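Local coordinates for alpha-galactosidase (Thermus thermophilus, PDB 6LCJ), which probably hydrolyses terminal alpha-galactosyl residues from galactosides, as a thermostable hexameric glycosidase of family GH36, at residues L275-E280 against Y307-P312; P261-A264 against R270-Y273; M4-G9 against G25-W30; A341-S346 against L391-N396; E366-W371 against T376-R381. One frame throughout, in Å; residues are numbered along the deposited sequence.

How the contacts relate
Contacts 1 and 2 are neighbours: contact 2 pairs the two arms of a hairpin, and contact 1 begins where its second arm leaves off. They touch through Tyr307 OH and Ala264 O, 2.5 Å apart and probably hydrogen-bonded. Contact 4 reaches contact 1 by packing of Pro342 on Ala310. Contact 5 lies within the chain loop that contact 4 closes. Contact 3 stands apart in the N-terminal sheets, its centre 43 Å from that of contact 2. Contact 1 is buried, a small apolar touch with a water joining main-chain atoms; the others are partly buried. Contacts 3 and 4 are apolar; contact 2 adds an exposed arginine at its margin, and in contact 5 an arginine is central.

Contact 1 of 5, residues L275-E280 against Y307-P312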
# COMPACT_ATOMS: atom_id res chain seq x y z
N LEU E 275 2.90 -33.61 -15.84
CA LEU E 275 1.95 -34.33 -16.68
C LEU E 275 0.77 -34.74 -15.82
O LEU E 275 0.92 -35.04 -14.64
CB LEU E 275 2.60 -35.54 -17.33
CG LEU E 275 3.78 -35.22 -18.24
CD1 LEU E 275 4.50 -36.50 -18.65
CD2 LEU E 275 3.37 -34.40 -19.46
N ASP E 276 -0.42 -34.74 -16.43
CA ASP E 276 -1.67 -34.91 -15.68
C ASP E 276 -1.89 -36.39 -15.41
O ASP E 276 -2.27 -37.14 -16.30
CB ASP E 276 -2.83 -34.30 -16.46
CG ASP E 276 -4.18 -34.48 -15.78
OD1 ASP E 276 -4.25 -35.03 -14.66
OD2 ASP E 276 -5.18 -34.04 -16.38
N ALA E 277 -1.69 -36.80 -14.16
CA ALA E 277 -1.87 -38.19 -13.80
C ALA E 277 -3.33 -38.60 -13.73
O ALA E 277 -3.63 -39.78 -13.49
CB ALA E 277 -1.16 -38.47 -12.46
N GLY E 278 -4.26 -37.66 -13.90
CA GLY E 278 -5.65 -38.04 -14.08
C GLY E 278 -6.01 -38.39 -15.50
O GLY E 278 -7.11 -38.90 -15.75
N ASN E 279 -5.11 -38.13 -16.44
CA ASN E 279 -5.30 -38.45 -17.85
C ASN E 279 -4.83 -39.88 -18.08
O ASN E 279 -3.63 -40.17 -17.99
CB ASN E 279 -4.52 -37.44 -18.71
CG ASN E 279 -4.68 -37.67 -20.20
OD1 ASN E 279 -4.89 -38.78 -20.67
ND2 ASN E 279 -4.58 -36.59 -20.96
N GLU E 280 -5.79 -40.78 -18.38
CA GLU E 280 -5.47 -42.20 -18.54
C GLU E 280 -4.37 -42.41 -19.57
O GLU E 280 -3.54 -43.32 -19.42
CB GLU E 280 -6.74 -42.98 -18.91
CG GLU E 280 -6.53 -44.12 -19.94
CD GLU E 280 -6.03 -45.43 -19.31
OE1 GLU E 280 -6.02 -45.54 -18.05
OE2 GLU E 280 -5.64 -46.35 -20.08
N TYR E 307 5.81 -36.28 -6.43
CA TYR E 307 4.85 -35.25 -6.04
C TYR E 307 4.16 -34.64 -7.27
O TYR E 307 3.02 -34.16 -7.17
CB TYR E 307 5.54 -34.15 -5.22
CG TYR E 307 6.39 -33.23 -6.08
CD1 TYR E 307 5.84 -32.11 -6.69
CD2 TYR E 307 7.72 -33.51 -6.31
CE1 TYR E 307 6.60 -31.30 -7.50
CE2 TYR E 307 8.49 -32.69 -7.12
CZ TYR E 307 7.92 -31.60 -7.71
OH TYR E 307 8.69 -30.81 -8.51
N ALA E 308 4.83 -34.60 -8.43
CA ALA E 308 4.22 -34.00 -9.60
C ALA E 308 2.91 -34.68 -9.97
O ALA E 308 1.99 -34.03 -10.47
CB ALA E 308 5.19 -34.01 -10.78
N ALA E 309 2.80 -35.98 -9.71
CA ALA E 309 1.58 -36.71 -10.03
C ALA E 309 0.45 -36.45 -9.04
O ALA E 309 -0.69 -36.89 -9.29
CB ALA E 309 1.88 -38.21 -10.08
N ALA E 310 0.72 -35.76 -7.93
CA ALA E 310 -0.28 -35.56 -6.88
C ALA E 310 -0.58 -34.09 -6.64
O ALA E 310 -1.28 -33.76 -5.68
CB ALA E 310 0.16 -36.23 -5.58
N LEU E 311 -0.11 -33.20 -7.50
CA LEU E 311 -0.47 -31.80 -7.33
C LEU E 311 -1.99 -31.64 -7.45
O LEU E 311 -2.67 -32.40 -8.15
CB LEU E 311 0.26 -30.95 -8.37
CG LEU E 311 1.75 -30.86 -7.98
CD1 LEU E 311 2.62 -30.38 -9.14
CD2 LEU E 311 1.98 -29.99 -6.72
N PRO E 312 -2.58 -30.66 -6.73
CA PRO E 312 -1.93 -29.62 -5.94
C PRO E 312 -1.74 -29.95 -4.47
O PRO E 312 -1.63 -29.04 -3.67
CB PRO E 312 -2.92 -28.44 -6.08
CG PRO E 312 -4.27 -29.08 -6.37
CD PRO E 312 -4.05 -30.56 -6.65
O HOH W 1 -0.60 -34.75 -12.16
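Ala277 lays its methyl against Ala309 where two loops of the parallel eight-stranded (TIM) barrel domain meet. One loop leads from strand 270-274 to helix 280-296, the other from strand 298-303 to helix 317-331. Ala277 CB lies 3.6 Å from Ala309 O and 3.9 Å from Ala309 CB. With methyls on both sides the backbones come close, Ala277 CA and Ala309 CA only 5.3 Å apart. A water beside this apolar touch joins the main chains: it accepts from Ala277 N at 3.1 Å and donates to Ala308 O at 3.2 Å, so both polar atoms have a partner inside the buried interface.

Around this first shell the backbone is held by short-range bonds. Residues 276-279 form a type I turn, closed by Asn279 N donating to Asp276 O, which turns Ala277 to face the other loop. Asn279 then sits at the N-cap of helix 280-296, its OD1 accepting from Glu281 N. Across the contact, Ala310 N donates to Tyr307 O, a bond following the 3-10 segment 307-309; Ala309 is placed beside the turn, where its O and CB meet Ala277 CB. Helix 317-331 also touches both residues, Ala323 meeting Ala277 and Tyr320 meeting Ala309.

The turn is further pinned by the carboxylate of Asp276. Its OD1 makes an Asx turn, taking Gly278 N at 2.7 Å from a position 47° above the carboxylate plane, with an N-H...O angle of 147°.

Contact 2 of 5, residues P261-A264 against R270-Y273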
# COMPACT_ATOMS: atom_id res chain seq x y z
N PRO E 261 -0.82 -24.05 -17.27
CA PRO E 261 -0.08 -25.17 -16.67
C PRO E 261 0.20 -24.93 -15.19
O PRO E 261 0.60 -23.84 -14.78
CB PRO E 261 1.23 -25.20 -17.47
CG PRO E 261 0.86 -24.57 -18.79
CD PRO E 261 -0.12 -23.50 -18.44
N VAL E 262 -0.05 -25.96 -14.39
CA VAL E 262 0.29 -25.91 -12.97
C VAL E 262 1.80 -25.93 -12.80
O VAL E 262 2.51 -26.72 -13.43
CB VAL E 262 -0.39 -27.09 -12.25
CG1 VAL E 262 0.09 -27.21 -10.81
CG2 VAL E 262 -1.89 -26.91 -12.33
N ARG E 263 2.31 -25.04 -11.95
CA ARG E 263 3.75 -24.99 -11.71
C ARG E 263 4.15 -26.14 -10.79
O ARG E 263 3.49 -26.41 -9.79
CB ARG E 263 4.11 -23.64 -11.10
CG ARG E 263 3.40 -22.49 -11.81
CD ARG E 263 4.28 -21.29 -12.01
NE ARG E 263 5.20 -21.47 -13.13
CZ ARG E 263 5.40 -20.56 -14.08
NH1 ARG E 263 4.72 -19.41 -14.05
NH2 ARG E 263 6.26 -20.80 -15.07
N ALA E 264 5.21 -26.85 -11.18
CA ALA E 264 5.69 -27.97 -10.38
C ALA E 264 7.06 -27.70 -9.77
O ALA E 264 7.71 -28.63 -9.29
CB ALA E 264 5.72 -29.26 -11.21
N ARG E 270 15.39 -24.36 -14.68
CA ARG E 270 14.21 -24.01 -15.44
C ARG E 270 12.93 -24.32 -14.67
O ARG E 270 12.92 -25.18 -13.78
CB ARG E 270 14.19 -24.74 -16.78
CG ARG E 270 14.55 -26.19 -16.65
CD ARG E 270 14.66 -26.80 -18.02
NE ARG E 270 15.34 -25.90 -18.94
CZ ARG E 270 16.51 -26.18 -19.50
NH1 ARG E 270 17.11 -27.34 -19.22
NH2 ARG E 270 17.08 -25.32 -20.33
N PRO E 271 11.83 -23.63 -15.00
CA PRO E 271 10.53 -23.96 -14.40
C PRO E 271 10.08 -25.36 -14.77
O PRO E 271 10.28 -25.83 -15.89
CB PRO E 271 9.59 -22.91 -14.99
CG PRO E 271 10.48 -21.78 -15.37
CD PRO E 271 11.75 -22.43 -15.84
N LEU E 272 9.45 -26.02 -13.81
CA LEU E 272 8.97 -27.38 -13.95
C LEU E 272 7.46 -27.39 -14.10
O LEU E 272 6.74 -26.57 -13.52
CB LEU E 272 9.36 -28.23 -12.74
CG LEU E 272 10.84 -28.22 -12.36
CD1 LEU E 272 11.03 -29.07 -11.12
CD2 LEU E 272 11.68 -28.72 -13.52
N TYR E 273 6.98 -28.34 -14.88
CA TYR E 273 5.57 -28.55 -15.12
C TYR E 273 5.31 -30.03 -14.96
O TYR E 273 6.23 -30.84 -14.92
CB TYR E 273 5.16 -28.05 -16.52
CG TYR E 273 5.45 -26.58 -16.69
CD1 TYR E 273 4.69 -25.63 -16.04
CD2 TYR E 273 6.50 -26.15 -17.48
CE1 TYR E 273 4.95 -24.29 -16.17
CE2 TYR E 273 6.76 -24.80 -17.63
CZ TYR E 273 5.98 -23.88 -16.96
OH TYR E 273 6.24 -22.54 -17.10
O HOH W 2 6.64 -24.08 -13.02
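Pro261 opens the contact by setting CB 3.8 Å from Tyr273 CD1, just before a beta hairpin built from strands 263-267 and 270-274. With strand 238-240 these form a small three-stranded antiparallel sheet in the barrel domain, inserted in the chain between strand 229-234 and helix 280-296. The next residue, Val262, turns its side chain away but brings its carbonyl in: Val262 O lies at the edge of the Tyr273 ring, near its plane, 3.6 Å from CD1.

Arg263 also starts out away from the partner strand, yet its chain bends at chi2 and chi3 and returns alongside Tyr273. The two side chains run side by side, pointing the same way, guanidinium and ring planes 31° apart. Arg263 NH2 comes within 2.7 Å of Tyr273 OH, but the angle is too poor for a hydrogen bond. Arg263 NE instead donates in the guanidinium plane to a water at 3.0 Å, which also bonds Leu272 O. One water thus links NE to the partner backbone. Replacing Tyr273 by an alanine would probably open a gap beside Pro261 and leave the Arg263 guanidinium less restrained, without the ring it lies along.

Ala264 faces its partner strand, its CB 4.1 Å from Leu272 CB, while Leu272 CD1 reaches Ala264 O. Leu272 O also accepts from Ala264 N at 2.8 Å; the bond is nearly straight (166°), and the donor stands well above the carbonyl plane.

Contact 3 of 5, residues M4-G9 against G25-W30; sequences MRLNLG and GGVRLW
Leu8 and Gly26 mark the nearest passage of the two backbones, their CA atoms 6.6 Å apart, too far for main-chain pairing; the chains meet through side chains. Leu6 and Val27 reach toward each other tip to tip. Leu6 CD1 does the touching, 3.7 Å from Val27 CG1 and 4.1 Å from Val27 CG2, so that one methyl rests against both branches of the valine. Leu6 holds CG between its backbone N and carbonyl carbon (chi1 69°), which directs CD1 across to the other strand.

The contact bridges two antiparallel sheets packed face to face as a beta sandwich, the usual N-terminal domain of GH36 enzymes. Strand 2-7 is the outermost strand of one sheet within the chain, and strand 26-30 lies next to the margin of the other. Between them Leu15 and Leu20 touch Leu6 and also Leu29, continuing the apolar filling.

Past the end of its strand, Leu8 adopts CG anti to its backbone N (chi1 -155°), bringing Leu8 CD1 to 4.2 Å from Val27 CG1; the two side chains cross obliquely. The same methyl lies 4.2 Å from Gly26 CA. Leu135 and Tyr137 of strand 132-137 also touch Leu8. On the outward side of strand 2-7, Arg5 NE makes a salt bridge with Glu12, and Arg5 packs on Arg249 of a neighbouring subunit.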
# COMPACT_ATOMS: atom_id res chain seq x y z
N MET E 4 -17.96 -36.19 21.76
CA MET E 4 -17.67 -37.48 22.36
C MET E 4 -16.65 -37.32 23.48
O MET E 4 -15.94 -36.31 23.59
CB MET E 4 -17.14 -38.50 21.34
CG MET E 4 -18.20 -39.12 20.44
SD MET E 4 -17.51 -39.66 18.86
CE MET E 4 -18.98 -40.18 17.98
N ARG E 5 -16.57 -38.35 24.30
CA ARG E 5 -15.76 -38.32 25.50
C ARG E 5 -15.23 -39.72 25.69
O ARG E 5 -15.99 -40.69 25.58
CB ARG E 5 -16.61 -37.87 26.69
CG ARG E 5 -15.90 -37.71 28.01
CD ARG E 5 -16.96 -37.63 29.12
NE ARG E 5 -16.48 -36.99 30.34
CZ ARG E 5 -17.17 -36.07 31.02
NH1 ARG E 5 -18.37 -35.68 30.60
NH2 ARG E 5 -16.66 -35.54 32.13
N LEU E 6 -13.93 -39.86 25.94
CA LEU E 6 -13.42 -41.19 26.19
C LEU E 6 -12.15 -41.11 27.02
O LEU E 6 -11.54 -40.05 27.18
CB LEU E 6 -13.14 -41.96 24.89
CG LEU E 6 -11.97 -41.46 24.05
CD1 LEU E 6 -11.27 -42.61 23.39
CD2 LEU E 6 -12.54 -40.60 23.02
N ASN E 7 -11.78 -42.27 27.56
CA ASN E 7 -10.52 -42.44 28.26
C ASN E 7 -9.55 -43.16 27.34
O ASN E 7 -9.89 -44.19 26.75
CB ASN E 7 -10.74 -43.22 29.56
CG ASN E 7 -9.46 -43.84 30.07
OD1 ASN E 7 -9.37 -45.07 30.20
ND2 ASN E 7 -8.46 -43.00 30.35
N LEU E 8 -8.34 -42.61 27.19
CA LEU E 8 -7.47 -43.05 26.11
C LEU E 8 -6.11 -43.53 26.60
O LEU E 8 -5.72 -44.66 26.29
CB LEU E 8 -7.31 -41.94 25.07
CG LEU E 8 -6.96 -42.45 23.67
CD1 LEU E 8 -7.81 -43.66 23.26
CD2 LEU E 8 -7.09 -41.33 22.67
N GLY E 9 -5.36 -42.70 27.32
CA GLY E 9 -4.07 -43.18 27.80
C GLY E 9 -3.97 -43.07 29.30
O GLY E 9 -2.98 -42.57 29.84
N GLY E 25 -4.46 -50.34 20.23
CA GLY E 25 -3.63 -49.23 20.65
C GLY E 25 -4.35 -47.90 20.78
O GLY E 25 -3.71 -46.91 21.17
N GLY E 26 -5.64 -47.85 20.47
CA GLY E 26 -6.40 -46.62 20.61
C GLY E 26 -7.82 -46.79 20.11
O GLY E 26 -8.50 -47.77 20.44
N VAL E 27 -8.28 -45.85 19.28
CA VAL E 27 -9.64 -45.85 18.78
C VAL E 27 -9.62 -45.44 17.31
O VAL E 27 -8.63 -44.94 16.79
CB VAL E 27 -10.57 -44.91 19.57
CG1 VAL E 27 -10.84 -45.45 20.98
CG2 VAL E 27 -9.98 -43.50 19.62
N ARG E 28 -10.76 -45.63 16.67
CA ARG E 28 -10.94 -45.26 15.27
C ARG E 28 -12.11 -44.30 15.17
O ARG E 28 -13.21 -44.60 15.64
CB ARG E 28 -11.18 -46.50 14.41
CG ARG E 28 -11.24 -46.19 12.95
CD ARG E 28 -11.50 -47.45 12.14
NE ARG E 28 -10.45 -48.45 12.30
CZ ARG E 28 -9.75 -48.94 11.28
NH1 ARG E 28 -10.01 -48.51 10.04
NH2 ARG E 28 -8.80 -49.85 11.51
N LEU E 29 -11.86 -43.14 14.58
CA LEU E 29 -12.86 -42.10 14.38
C LEU E 29 -13.34 -42.13 12.94
O LEU E 29 -12.67 -42.69 12.07
CB LEU E 29 -12.29 -40.72 14.72
CG LEU E 29 -11.53 -40.63 16.04
CD1 LEU E 29 -11.05 -39.21 16.29
CD2 LEU E 29 -12.39 -41.13 17.21
N TRP E 30 -14.51 -41.54 12.70
CA TRP E 30 -14.96 -41.30 11.34
C TRP E 30 -15.36 -39.85 11.17
O TRP E 30 -15.96 -39.25 12.07
CB TRP E 30 -16.13 -42.18 10.96
CG TRP E 30 -15.67 -43.23 10.06
CD1 TRP E 30 -15.53 -43.16 8.70
CD2 TRP E 30 -15.24 -44.54 10.45
NE1 TRP E 30 -15.04 -44.36 8.22
CE2 TRP E 30 -14.85 -45.22 9.28
CE3 TRP E 30 -15.15 -45.20 11.69
CZ2 TRP E 30 -14.39 -46.53 9.30
CZ3 TRP E 30 -14.68 -46.50 11.70
CH2 TRP E 30 -14.31 -47.16 10.52

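Contact 4 of 5, residues A341-S346 against L391-N396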
# COMPACT_ATOMS: atom_id res chain seq x y z
N ALA E 341 8.18 -38.12 -3.12
CA ALA E 341 6.89 -38.74 -3.27
C ALA E 341 6.02 -38.47 -2.05
O ALA E 341 6.54 -38.43 -0.92
CB ALA E 341 7.04 -40.26 -3.45
N PRO E 342 4.72 -38.29 -2.26
CA PRO E 342 3.78 -38.32 -1.13
C PRO E 342 4.05 -39.51 -0.23
O PRO E 342 3.95 -40.66 -0.66
CB PRO E 342 2.42 -38.43 -1.82
CG PRO E 342 2.65 -37.80 -3.15
CD PRO E 342 4.02 -38.21 -3.55
N VAL E 343 4.42 -39.25 1.02
CA VAL E 343 4.90 -40.33 1.86
C VAL E 343 3.79 -41.34 2.16
O VAL E 343 3.88 -42.51 1.79
CB VAL E 343 5.54 -39.77 3.15
CG1 VAL E 343 5.69 -40.85 4.18
CG2 VAL E 343 6.90 -39.15 2.81
N LEU E 344 2.70 -40.89 2.78
CA LEU E 344 1.71 -41.84 3.25
C LEU E 344 0.92 -42.45 2.09
O LEU E 344 0.63 -43.65 2.10
CB LEU E 344 0.79 -41.17 4.27
CG LEU E 344 1.60 -40.73 5.49
CD1 LEU E 344 0.79 -39.93 6.50
CD2 LEU E 344 2.23 -41.95 6.15
N ALA E 345 0.60 -41.65 1.07
CA ALA E 345 -0.18 -42.17 -0.05
C ALA E 345 0.60 -43.18 -0.90
O ALA E 345 -0.01 -43.85 -1.75
CB ALA E 345 -0.68 -41.01 -0.92
N SER E 346 1.92 -43.30 -0.70
CA SER E 346 2.75 -44.25 -1.42
C SER E 346 2.78 -45.62 -0.77
O SER E 346 3.23 -46.58 -1.41
CB SER E 346 4.19 -43.74 -1.54
OG SER E 346 4.30 -42.64 -2.43
N LEU E 391 10.94 -42.92 10.86
CA LEU E 391 11.43 -44.29 10.95
C LEU E 391 10.31 -45.27 11.31
O LEU E 391 10.43 -46.45 10.99
CB LEU E 391 12.57 -44.38 11.96
CG LEU E 391 13.85 -43.65 11.54
CD1 LEU E 391 14.85 -43.63 12.66
CD2 LEU E 391 14.45 -44.31 10.31
N TRP E 392 9.22 -44.79 11.92
CA TRP E 392 8.06 -45.63 12.20
C TRP E 392 7.47 -46.25 10.94
O TRP E 392 6.72 -47.22 11.03
CB TRP E 392 6.97 -44.84 12.95
CG TRP E 392 6.69 -43.48 12.36
CD1 TRP E 392 7.42 -42.35 12.54
CD2 TRP E 392 5.59 -43.13 11.50
NE1 TRP E 392 6.85 -41.31 11.83
CE2 TRP E 392 5.73 -41.76 11.19
CE3 TRP E 392 4.52 -43.83 10.96
CZ2 TRP E 392 4.84 -41.09 10.37
CZ3 TRP E 392 3.64 -43.17 10.15
CH2 TRP E 392 3.80 -41.81 9.86
N LEU E 393 7.79 -45.72 9.77
CA LEU E 393 7.33 -46.34 8.53
C LEU E 393 8.07 -47.61 8.16
O LEU E 393 7.76 -48.20 7.12
CB LEU E 393 7.44 -45.34 7.37
CG LEU E 393 6.42 -44.24 7.59
CD1 LEU E 393 6.78 -43.06 6.70
CD2 LEU E 393 5.01 -44.75 7.33
N MET E 394 9.05 -48.05 8.96
CA MET E 394 9.74 -49.30 8.67
C MET E 394 8.81 -50.49 8.80
O MET E 394 9.15 -51.59 8.34
CB MET E 394 10.93 -49.47 9.62
CG MET E 394 12.15 -48.65 9.22
SD MET E 394 13.38 -48.78 10.51
CE MET E 394 13.85 -50.51 10.36
N GLU E 395 7.65 -50.29 9.43
CA GLU E 395 6.58 -51.27 9.42
C GLU E 395 6.00 -51.48 8.02
O GLU E 395 5.49 -52.56 7.71
CB GLU E 395 5.49 -50.80 10.38
CG GLU E 395 4.26 -51.68 10.41
CD GLU E 395 4.49 -52.99 11.14
OE1 GLU E 395 5.52 -53.13 11.86
OE2 GLU E 395 3.63 -53.90 10.99
N ASN E 396 6.05 -50.45 7.17
CA ASN E 396 5.24 -50.43 5.97
C ASN E 396 6.02 -50.46 4.67
O ASN E 396 5.43 -50.75 3.63
CB ASN E 396 4.34 -49.18 5.96
CG ASN E 396 3.56 -49.02 7.24
OD1 ASN E 396 4.09 -48.53 8.24
ND2 ASN E 396 2.30 -49.44 7.23
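The indole of Trp392 is met obliquely from across the contact by Leu344, whose CD2 lies 4.0 Å from Trp392 CH2; the two side chains cross at about a right angle. On one face of the indole sits its own neighbour Leu393, with CG 3.8 Å above the plane and offset toward the rim. Phe144 brings another ring up to the indole, the planes inclined at about 55°, and NE1 is hydrogen-bonded to His389 O. With CG between its backbone N and carbonyl carbon (chi1 46°), Trp392 has its ring turned over Leu393 CG and toward Leu344.

Leu393 carries the rest of the contact with its two branches divided between two partners. Leu393 CD1 comes to 3.5 Å from Val343 CG1, while Leu393 CD2 lies 4.1 Å from Leu344 CD2. Leu344 CD2 thus meets both Trp392 CH2 and Leu393 CD2.

These residues belong to two connections of the TIM barrel: one between strands 335-338 and 352-354, the other, with the 3-10 turn carrying Trp392 and Leu393, running from helix 380-388 to strand 398-400. Helix 140-149 borders them, with Tyr147 on Leu344 and Ala148 on Trp392. The first is fastened internally by Ser346 OG, which donates to Pro342 O at 2.7 Å, tilted 17° from the carbonyl plane, and also bonds Tyr320 OH.

The segments are joined by aliphatic ends and the indole, so the hold between them rests on shape and burial, while the polar bonds named run within a segment or to residues outside the pair.

Contact 5 of 5, residues E366-W371 against T376-R381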
# COMPACT_ATOMS: atom_id res chain seq x y z
N GLU E 366 23.50 -23.02 4.51
CA GLU E 366 22.68 -22.17 5.37
C GLU E 366 22.11 -20.96 4.66
O GLU E 366 21.17 -20.35 5.17
CB GLU E 366 23.46 -21.75 6.62
CG GLU E 366 23.34 -22.80 7.76
CD GLU E 366 22.14 -22.59 8.71
OE1 GLU E 366 22.32 -21.95 9.78
OE2 GLU E 366 21.02 -23.07 8.38
N GLU E 367 22.60 -20.62 3.47
CA GLU E 367 21.85 -19.67 2.65
C GLU E 367 20.47 -20.20 2.31
O GLU E 367 19.48 -19.47 2.36
CB GLU E 367 22.62 -19.32 1.38
CG GLU E 367 23.46 -18.07 1.55
CD GLU E 367 24.58 -18.32 2.52
OE1 GLU E 367 25.27 -19.34 2.31
OE2 GLU E 367 24.76 -17.56 3.49
N ARG E 368 20.37 -21.49 1.98
CA ARG E 368 19.06 -22.05 1.64
C ARG E 368 18.28 -22.45 2.89
O ARG E 368 17.06 -22.24 2.95
CB ARG E 368 19.24 -23.24 0.70
CG ARG E 368 17.93 -23.92 0.35
CD ARG E 368 18.09 -24.81 -0.87
NE ARG E 368 16.81 -25.39 -1.23
CZ ARG E 368 16.61 -26.25 -2.23
NH1 ARG E 368 17.61 -26.63 -3.01
NH2 ARG E 368 15.39 -26.71 -2.45
N SER E 369 18.94 -23.00 3.90
CA SER E 369 18.19 -23.48 5.05
C SER E 369 17.74 -22.34 5.96
O SER E 369 16.66 -22.43 6.56
CB SER E 369 19.02 -24.50 5.82
OG SER E 369 19.20 -25.66 5.03
N PHE E 370 18.52 -21.28 6.07
CA PHE E 370 18.17 -20.19 6.97
C PHE E 370 17.63 -18.96 6.23
O PHE E 370 16.51 -18.52 6.50
CB PHE E 370 19.38 -19.82 7.84
CG PHE E 370 19.11 -18.71 8.80
CD1 PHE E 370 18.52 -18.96 10.03
CD2 PHE E 370 19.42 -17.39 8.46
CE1 PHE E 370 18.26 -17.93 10.92
CE2 PHE E 370 19.16 -16.35 9.34
CZ PHE E 370 18.58 -16.62 10.58
N TRP E 371 18.39 -18.40 5.30
CA TRP E 371 17.96 -17.15 4.67
C TRP E 371 16.73 -17.35 3.80
O TRP E 371 15.84 -16.49 3.78
CB TRP E 371 19.12 -16.56 3.87
CG TRP E 371 20.22 -16.13 4.78
CD1 TRP E 371 21.43 -16.74 4.93
CD2 TRP E 371 20.20 -15.03 5.70
NE1 TRP E 371 22.18 -16.08 5.88
CE2 TRP E 371 21.45 -15.02 6.37
CE3 TRP E 371 19.26 -14.04 6.02
CZ2 TRP E 371 21.78 -14.06 7.34
CZ3 TRP E 371 19.59 -13.09 6.99
CH2 TRP E 371 20.84 -13.11 7.63
N THR E 376 14.18 -28.26 3.03
CA THR E 376 13.99 -29.41 2.16
C THR E 376 15.09 -29.56 1.12
O THR E 376 15.04 -30.49 0.31
CB THR E 376 12.62 -29.35 1.44
OG1 THR E 376 12.69 -28.43 0.34
CG2 THR E 376 11.49 -28.94 2.39
N GLY E 377 16.08 -28.67 1.12
CA GLY E 377 17.15 -28.74 0.15
C GLY E 377 18.20 -29.75 0.55
O GLY E 377 18.27 -30.18 1.71
N PRO E 378 19.05 -30.14 -0.40
CA PRO E 378 20.11 -31.11 -0.11
C PRO E 378 20.99 -30.68 1.05
O PRO E 378 21.37 -29.51 1.19
CB PRO E 378 20.91 -31.17 -1.42
CG PRO E 378 19.94 -30.72 -2.47
CD PRO E 378 19.04 -29.72 -1.81
N GLY E 379 21.34 -31.67 1.89
CA GLY E 379 22.20 -31.44 3.03
C GLY E 379 22.03 -32.55 4.05
O GLY E 379 20.90 -33.01 4.27
N LEU E 380 23.13 -33.00 4.65
CA LEU E 380 23.04 -34.14 5.56
C LEU E 380 22.13 -33.84 6.74
O LEU E 380 21.32 -34.68 7.15
CB LEU E 380 24.43 -34.54 6.03
CG LEU E 380 24.40 -35.76 6.95
CD1 LEU E 380 23.70 -36.92 6.25
CD2 LEU E 380 25.80 -36.14 7.41
N ARG E 381 22.23 -32.64 7.30
CA ARG E 381 21.41 -32.30 8.45
C ARG E 381 19.93 -32.32 8.10
O ARG E 381 19.12 -32.88 8.84
CB ARG E 381 21.80 -30.94 8.99
CG ARG E 381 21.04 -30.60 10.20
CD ARG E 381 20.71 -29.16 10.22
NE ARG E 381 20.66 -28.64 11.58
CZ ARG E 381 20.70 -27.35 11.88
NH1 ARG E 381 20.78 -26.44 10.90
NH2 ARG E 381 20.65 -26.96 13.14
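Arg368 and Gly377 bring the backbones nearest, CA to CA 7.1 Å, where the short helix 366-371 faces the loop leading into helix 380-388. Phe370 N makes an ordinary helical bond to Glu366 O at 2.9 Å, and a weak bond from Trp371 N to the same oxygen gives the helix a wider, pi-type turn at 367-371. In the other segment Gly379 is the N-cap of helix 380-388.

Arg368 crosses the gap fully extended, CG anti to the backbone N (chi1 178°), and lays its guanidinium flat over the loop. Gly377 CA sits 3.5 Å above the centre of that plane, a closeness any side chain at the glycine would obstruct. Arg368 NH1 reaches on to Pro378 CD at 3.6 Å. Asp374 holds the group in place, its OD2 in a salt bridge with Arg368 NE and its OD1 bonded to Thr376 OG1. An alanine in place of Arg368 would probably leave Asp374 without its charged mate and uncover the backbone at Gly377.

Nearer the outside, Glu366 OE2 approaches the edge of the Arg381 guanidinium, 4.2 Å from Arg381 NH1, beyond salt-bridge range; any attraction is likely to be modest. Arg381 NE is bonded to Leu478 O.

This helix-loop-helix connection follows strand 352-354 and precedes strand 398-400 in the chain. Its second helix sets Leu380 against helix 415-428, while the first turns outward to another subunit, where Glu367 pairs with Arg73 of that chain and Trp371 meets its Phe266 edge-to-face.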